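PDB 3VOC: Beta/alpha-amylase from Paenibacillus polymyxa, which hydrolyses starch, its family 14 beta-amylase domain, the part in this crystal, removing successive maltose units from the non-reducing chain ends. Local coordinates for residues A185-R195 and S218-T226. Numbering follows the deposited sequence. Where two conformers were deposited one is given.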
# COMPACT_ATOMS: atom_id res chain seq x y z
N ALA A 185 -10.05 2.07 14.39
CA ALA A 185 -9.45 2.83 15.48
C ALA A 185 -10.05 2.43 16.82
O ALA A 185 -10.22 3.28 17.70
CB ALA A 185 -9.64 4.34 15.23
N TYR A 186 -10.34 1.13 16.99
CA TYR A 186 -11.08 0.68 18.17
C TYR A 186 -10.28 -0.05 19.22
O TYR A 186 -10.83 -0.44 20.27
CB TYR A 186 -12.39 -0.05 17.78
CG TYR A 186 -13.25 0.89 16.97
CD1 TYR A 186 -14.24 1.68 17.58
CD2 TYR A 186 -13.01 1.07 15.62
CE1 TYR A 186 -15.00 2.59 16.82
CE2 TYR A 186 -13.75 1.96 14.87
CZ TYR A 186 -14.74 2.73 15.47
OH TYR A 186 -15.48 3.61 14.69
N THR A 187 -8.98 -0.21 18.99
CA THR A 187 -8.10 -0.65 20.07
C THR A 187 -8.11 0.42 21.16
O THR A 187 -8.39 1.60 20.88
CB THR A 187 -6.65 -0.89 19.63
OG1 THR A 187 -6.16 0.27 18.93
CG2 THR A 187 -6.55 -2.12 18.72
N GLU A 188 -7.82 0.03 22.39
CA GLU A 188 -7.69 1.01 23.46
C GLU A 188 -6.60 2.02 23.12
O GLU A 188 -6.77 3.22 23.39
CB GLU A 188 -7.43 0.35 24.80
CG GLU A 188 -8.62 -0.48 25.31
CD GLU A 188 -9.92 0.33 25.33
OE1 GLU A 188 -9.93 1.46 25.85
OE2 GLU A 188 -10.94 -0.18 24.82
N THR A 189 -5.53 1.54 22.50
CA THR A 189 -4.37 2.36 22.12
C THR A 189 -4.80 3.43 21.12
O THR A 189 -4.43 4.59 21.28
CB THR A 189 -3.23 1.49 21.55
OG1 THR A 189 -2.73 0.65 22.59
CG2 THR A 189 -2.08 2.35 20.99
N ALA A 190 -5.58 3.04 20.13
CA ALA A 190 -6.09 3.99 19.13
C ALA A 190 -7.06 4.98 19.77
O ALA A 190 -6.97 6.19 19.52
CB ALA A 190 -6.76 3.25 17.97
N LYS A 191 -7.97 4.48 20.60
CA LYS A 191 -8.94 5.35 21.26
C LYS A 191 -8.23 6.37 22.15
O LYS A 191 -8.57 7.55 22.14
CB LYS A 191 -9.98 4.56 22.05
CG LYS A 191 -10.95 3.78 21.14
CD LYS A 191 -12.11 3.15 21.90
CE LYS A 191 -11.64 2.13 22.90
NZ LYS A 191 -12.78 1.39 23.57
N ASN A 192 -7.23 5.91 22.89
CA ASN A 192 -6.44 6.80 23.73
C ASN A 192 -5.58 7.79 22.95
O ASN A 192 -5.41 8.95 23.35
CB ASN A 192 -5.63 6.00 24.75
CG ASN A 192 -6.49 5.57 25.94
OD1 ASN A 192 -7.41 6.29 26.35
ND2 ASN A 192 -6.18 4.42 26.51
N ALA A 193 -5.06 7.34 21.81
CA ALA A 193 -4.28 8.23 20.95
C ALA A 193 -5.16 9.35 20.40
O ALA A 193 -4.72 10.49 20.32
CB ALA A 193 -3.62 7.45 19.82
N PHE A 194 -6.40 9.03 20.04
CA PHE A 194 -7.35 10.06 19.59
C PHE A 194 -7.69 11.03 20.72
O PHE A 194 -7.72 12.24 20.51
CB PHE A 194 -8.62 9.42 18.99
CG PHE A 194 -9.66 10.43 18.48
CD1 PHE A 194 -9.31 11.47 17.62
CD2 PHE A 194 -11.01 10.29 18.86
CE1 PHE A 194 -10.28 12.36 17.14
CE2 PHE A 194 -12.00 11.19 18.38
CZ PHE A 194 -11.63 12.22 17.52
N ARG A 195 -7.96 10.50 21.92
CA ARG A 195 -8.24 11.36 23.08
C ARG A 195 -7.06 12.31 23.33
O ARG A 195 -7.24 13.53 23.47
CB ARG A 195 -8.52 10.51 24.33
CG ARG A 195 -9.84 9.78 24.29
CD ARG A 195 -9.93 8.67 25.33
NE ARG A 195 -11.11 7.86 25.03
CZ ARG A 195 -11.23 6.55 25.24
NH1 ARG A 195 -10.23 5.85 25.76
NH2 ARG A 195 -12.38 5.95 24.90
N SER A 218 -15.81 13.51 30.76
CA SER A 218 -14.44 13.00 30.85
C SER A 218 -13.87 12.67 29.48
O SER A 218 -14.61 12.33 28.55
CB SER A 218 -14.36 11.75 31.74
OG SER A 218 -14.99 10.67 31.09
N LEU A 219 -12.54 12.76 29.37
CA LEU A 219 -11.85 12.42 28.13
C LEU A 219 -12.18 10.99 27.70
O LEU A 219 -12.22 10.68 26.51
CB LEU A 219 -10.33 12.58 28.30
CG LEU A 219 -9.79 14.01 28.45
CD1 LEU A 219 -8.33 14.01 28.91
CD2 LEU A 219 -9.94 14.82 27.14
N SER A 220 -12.42 10.12 28.68
CA SER A 220 -12.73 8.72 28.41
C SER A 220 -14.04 8.51 27.65
O SER A 220 -14.26 7.45 27.09
CB SER A 220 -12.72 7.93 29.72
OG SER A 220 -13.87 8.25 30.50
N GLN A 221 -14.91 9.53 27.60
CA GLN A 221 -16.13 9.42 26.79
C GLN A 221 -15.91 9.80 25.32
O GLN A 221 -16.84 9.73 24.52
CB GLN A 221 -17.24 10.30 27.35
CG GLN A 221 -17.60 10.05 28.79
CD GLN A 221 -18.61 11.08 29.30
OE1 GLN A 221 -18.37 12.28 29.23
NE2 GLN A 221 -19.74 10.60 29.80
N ILE A 222 -14.71 10.25 24.98
CA ILE A 222 -14.39 10.52 23.58
C ILE A 222 -14.11 9.19 22.89
O ILE A 222 -13.25 8.42 23.33
CB ILE A 222 -13.17 11.44 23.44
CG1 ILE A 222 -13.46 12.82 24.04
CG2 ILE A 222 -12.72 11.53 21.96
CD1 ILE A 222 -12.23 13.69 24.19
N ASN A 223 -14.82 8.94 21.80
CA ASN A 223 -14.66 7.72 21.03
C ASN A 223 -14.69 8.00 19.53
O ASN A 223 -15.22 9.03 19.12
CB ASN A 223 -15.79 6.75 21.36
CG ASN A 223 -15.62 6.12 22.71
OD1 ASN A 223 -14.73 5.31 22.92
ND2 ASN A 223 -16.48 6.49 23.65
N PRO A 224 -14.14 7.07 18.71
CA PRO A 224 -14.37 7.13 17.27
C PRO A 224 -15.86 6.87 17.00
O PRO A 224 -16.59 6.56 17.95
CB PRO A 224 -13.51 5.96 16.73
CG PRO A 224 -12.50 5.73 17.79
CD PRO A 224 -13.26 5.95 19.06
N PRO A 225 -16.32 7.00 15.73
CA PRO A 225 -17.75 6.81 15.45
C PRO A 225 -18.24 5.47 15.95
O PRO A 225 -17.57 4.46 15.76
CB PRO A 225 -17.80 6.87 13.92
CG PRO A 225 -16.68 7.77 13.58
CD PRO A 225 -15.58 7.36 14.51
N THR A 226 -19.36 5.49 16.65
CA THR A 226 -19.91 4.30 17.28
C THR A 226 -21.04 3.77 16.40
O THR A 226 -21.93 3.06 16.86
CB THR A 226 -20.39 4.60 18.72
OG1 THR A 226 -21.10 5.84 18.74
CG2 THR A 226 -19.19 4.70 19.67
O HOH W 1 -11.35 7.75 21.39
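R195 reaches from its helix into the turn 219-222. CB starts it toward the loop; CG and CD pass close to L219 O (3.4 and 3.3 Å), CG also touching I222 CB. Extended from CG to NE, the chain brings NE to I222 O at 2.8 Å, in the carbonyl plane. NH2 adds a weak bond to that oxygen, while NH1 turns back to N192 OD1 at 2.9 Å. K191 CB and S220 CA lie over opposite faces of the guanidinium, offset toward the rim, and with these bonds fix its rotation. A water donates to both I222 O and K191 O, tying helix to loop.

At the far end, P224 lies over one face of the Y186 ring, and Y186 OH bonds to P225 O at the ring's edge, an unusually short 2.5 Å whose exact length is doubtful. On the buried side, F194 CE2 meets I222 CG2 at 3.7 Å.

The contact is packing outside the TIM barrel, between strands 153-156 and 275-279 in sequence: the loop runs along the first half of helix 188-202 and the residues before it, I222 packs on helix 205-212, P224 and P225 on helix 240-268, and the Y186 backbone bonds to K111 of strand 110-111.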